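Extracellular solute-binding protein, family 1 (Trichodesmium erythraeum IMS101, PDB 6G7N) binds ferric iron and probably delivers it to an ABC transporter as its extracellular solute-binding component. Local coordinates at residues Y254-E259 and P272-V277. Residues are numbered along the deposited sequence; the frame is centred on the assembly and turned at random.
Sequences YLVSPE and PVVAGV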
ATOM      1  N   TYR A 254       0.360 -18.673   8.957  1.00 10.62           N
ATOM      2  CA  TYR A 254       0.973 -19.248   7.771  1.00 10.92           C
ATOM      3  C   TYR A 254       1.518 -18.171   6.833  1.00 10.62           C
ATOM      4  O   TYR A 254       2.594 -18.331   6.247  1.00 10.81           O
ATOM      5  CB  TYR A 254      -0.050 -20.155   7.071  1.00 11.59           C
ATOM      6  CG  TYR A 254       0.390 -20.517   5.685  1.00 12.78           C
ATOM      7  CD1 TYR A 254       1.425 -21.412   5.449  1.00 15.66           C
ATOM      8  CD2 TYR A 254      -0.170 -19.866   4.577  1.00 14.48           C
ATOM      9  CE1 TYR A 254       1.860 -21.664   4.145  1.00 18.12           C
ATOM     10  CE2 TYR A 254       0.263 -20.104   3.310  1.00 17.25           C
ATOM     11  CZ  TYR A 254       1.276 -20.985   3.090  1.00 17.38           C
ATOM     12  OH  TYR A 254       1.746 -21.158   1.799  1.00 22.37           O
ATOM     13  N   LEU A 255       0.801 -17.050   6.712  1.00 10.40           N
ATOM     14  CA  LEU A 255       1.226 -15.988   5.805  1.00 10.55           C
ATOM     15  C   LEU A 255       2.566 -15.360   6.140  1.00  9.91           C
ATOM     16  O   LEU A 255       3.175 -14.751   5.245  1.00 10.96           O
ATOM     17  CB  LEU A 255       0.166 -14.900   5.691  1.00 11.04           C
ATOM     18  CG  LEU A 255      -1.130 -15.284   4.964  1.00 12.82           C
ATOM     19  CD1 LEU A 255      -2.084 -14.099   5.030  1.00 14.61           C
ATOM     20  CD2 LEU A 255      -0.881 -15.679   3.535  1.00 15.21           C
ATOM     21  N   VAL A 256       3.035 -15.473   7.390  1.00  9.82           N
ATOM     22  CA  VAL A 256       4.350 -14.935   7.735  1.00 10.48           C
ATOM     23  C   VAL A 256       5.477 -15.938   7.554  1.00 10.71           C
ATOM     24  O   VAL A 256       6.639 -15.589   7.766  1.00 12.28           O
ATOM     25  CB  VAL A 256       4.408 -14.266   9.117  1.00 11.27           C
ATOM     26  CG1 VAL A 256       3.349 -13.175   9.220  1.00 13.61           C
ATOM     27  CG2 VAL A 256       4.272 -15.254  10.260  1.00 12.66           C
ATOM     28  N   SER A 257       5.159 -17.177   7.170  1.00 10.90           N
ATOM     29  CA  SER A 257       6.212 -18.140   6.891  1.00 12.15           C
ATOM     30  C   SER A 257       7.062 -17.667   5.696  1.00 11.92           C
ATOM     31  O   SER A 257       6.562 -16.975   4.808  1.00 12.09           O
ATOM     32  CB  SER A 257       5.633 -19.530   6.628  1.00 12.96           C
ATOM     33  OG  SER A 257       4.905 -19.583   5.402  1.00 13.58           O
ATOM     34  N   PRO A 258       8.332 -18.097   5.610  1.00 13.26           N
ATOM     35  CA  PRO A 258       9.143 -17.626   4.479  1.00 14.90           C
ATOM     36  C   PRO A 258       8.571 -17.980   3.115  1.00 13.84           C
ATOM     37  O   PRO A 258       8.608 -17.164   2.203  1.00 15.38           O
ATOM     38  CB  PRO A 258      10.500 -18.256   4.744  1.00 17.23           C
ATOM     39  CG  PRO A 258      10.539 -18.327   6.248  1.00 18.92           C
ATOM     40  CD  PRO A 258       9.153 -18.749   6.639  1.00 15.50           C
ATOM     41  N   GLU A 259       8.060 -19.199   3.012  1.00 14.35           N
ATOM     42  CA  GLU A 259       7.513 -19.599   1.699  1.00 15.45           C
ATOM     43  C   GLU A 259       6.262 -18.767   1.272  1.00 13.77           C
ATOM     44  O   GLU A 259       6.121 -18.335   0.120  1.00 15.80           O
ATOM     45  CB  GLU A 259       7.228 -21.106   1.737  1.00 19.66           C
ATOM     46  N   PRO A 272       8.415  -8.312   1.050  1.00 10.46           N
ATOM     47  CA  PRO A 272       7.981  -9.025   2.250  1.00  9.99           C
ATOM     48  C   PRO A 272       7.962  -8.112   3.439  1.00  9.32           C
ATOM     49  O   PRO A 272       8.671  -7.103   3.476  1.00 11.07           O
ATOM     50  CB  PRO A 272       9.068 -10.105   2.463  1.00 11.05           C
ATOM     51  CG  PRO A 272       9.792 -10.154   1.166  1.00 13.14           C
ATOM     52  CD  PRO A 272       9.741  -8.782   0.608  1.00 11.91           C
ATOM     53  N   VAL A 273       7.141  -8.443   4.453  1.00  9.45           N
ATOM     54  CA  VAL A 273       7.246  -7.770   5.749  1.00  9.57           C
ATOM     55  C   VAL A 273       8.236  -8.453   6.694  1.00  9.57           C
ATOM     56  O   VAL A 273       8.723  -7.804   7.622  1.00 10.92           O
ATOM     57  CB  VAL A 273       5.887  -7.578   6.456  1.00 10.02           C
ATOM     58  CG1 VAL A 273       4.931  -6.808   5.576  1.00 10.45           C
ATOM     59  CG2 VAL A 273       5.297  -8.894   6.917  1.00 10.67           C
ATOM     60  N   VAL A 274       8.517  -9.747   6.471  1.00  9.71           N
ATOM     61  CA  VAL A 274       9.315 -10.517   7.418  1.00 10.19           C
ATOM     62  C   VAL A 274      10.799 -10.378   7.125  1.00 10.70           C
ATOM     63  O   VAL A 274      11.255 -10.594   6.004  1.00 11.54           O
ATOM     64  CB  VAL A 274       8.861 -11.976   7.427  1.00 10.07           C
ATOM     65  CG1 VAL A 274       9.754 -12.822   8.335  1.00 11.67           C
ATOM     66  CG2 VAL A 274       7.410 -12.115   7.836  1.00 10.33           C
ATOM     67  N   ALA A 275      11.546 -10.038   8.163  1.00 11.42           N
ATOM     68  CA  ALA A 275      12.991  -9.895   8.055  1.00 13.02           C
ATOM     69  C   ALA A 275      13.620 -11.192   7.544  1.00 13.26           C
ATOM     70  O   ALA A 275      13.262 -12.291   7.976  1.00 14.94           O
ATOM     71  CB  ALA A 275      13.596  -9.526   9.402  1.00 14.20           C
ATOM     72  N   GLY A 276      14.562 -11.055   6.621  1.00 14.67           N
ATOM     73  CA  GLY A 276      15.323 -12.189   6.135  1.00 16.27           C
ATOM     74  C   GLY A 276      14.738 -12.887   4.924  1.00 16.32           C
ATOM     75  O   GLY A 276      15.425 -13.684   4.268  1.00 21.15           O
ATOM     76  N   VAL A 277      13.483 -12.617   4.585  1.00 13.03           N
ATOM     77  CA  VAL A 277      12.921 -13.213   3.389  1.00 12.83           C
ATOM     78  C   VAL A 277      13.546 -12.503   2.179  1.00 12.54           C
ATOM     79  O   VAL A 277      13.504 -11.272   2.089  1.00 13.54           O
ATOM     80  CB  VAL A 277      11.394 -13.070   3.396  1.00 12.37           C
ATOM     81  CG1 VAL A 277      10.797 -13.595   2.099  1.00 13.10           C
ATOM     82  CG2 VAL A 277      10.807 -13.808   4.582  1.00 13.54           C
TER
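V274 and V277, the two ends of a type II beta turn, press their CG2 methyls against V256, in the link between helix 245-255 and helix 258-266, and P258, first residue of the second helix, in the periplasmic-binding-protein fold. V274 CG2 lies 3.6 Å from V256 O and 3.9 Å from V256 CB. Three residues on, at the far end of the turn, V277 CG2 sits 4.2 Å from P258 CA. Both valines hold CG1 anti to the backbone N (chi1 176° in each), which leaves CG2 beside that N and aimed at segment 254-259. Apart from the methyl-to-carbonyl touch at V256, the contact is apolar; it buries 169 Å² in all. Helix 78-83 adds T79 and K83 against V256, and K83 touches V274 as well. Polar fastening comes from Q261 of helix 258-266: its OE1 accepts from the backbone N of V273 and of V274, while its NE2 donates to L255 O, bridging L255 and the loop. S257 is the N-cap of the second helix, its OG weakly capping A260 N. The same OG donates to Y254 O over 2.8 Å, in the carbonyl plane, and S257 N reaches that same oxygen at 3.0 Å.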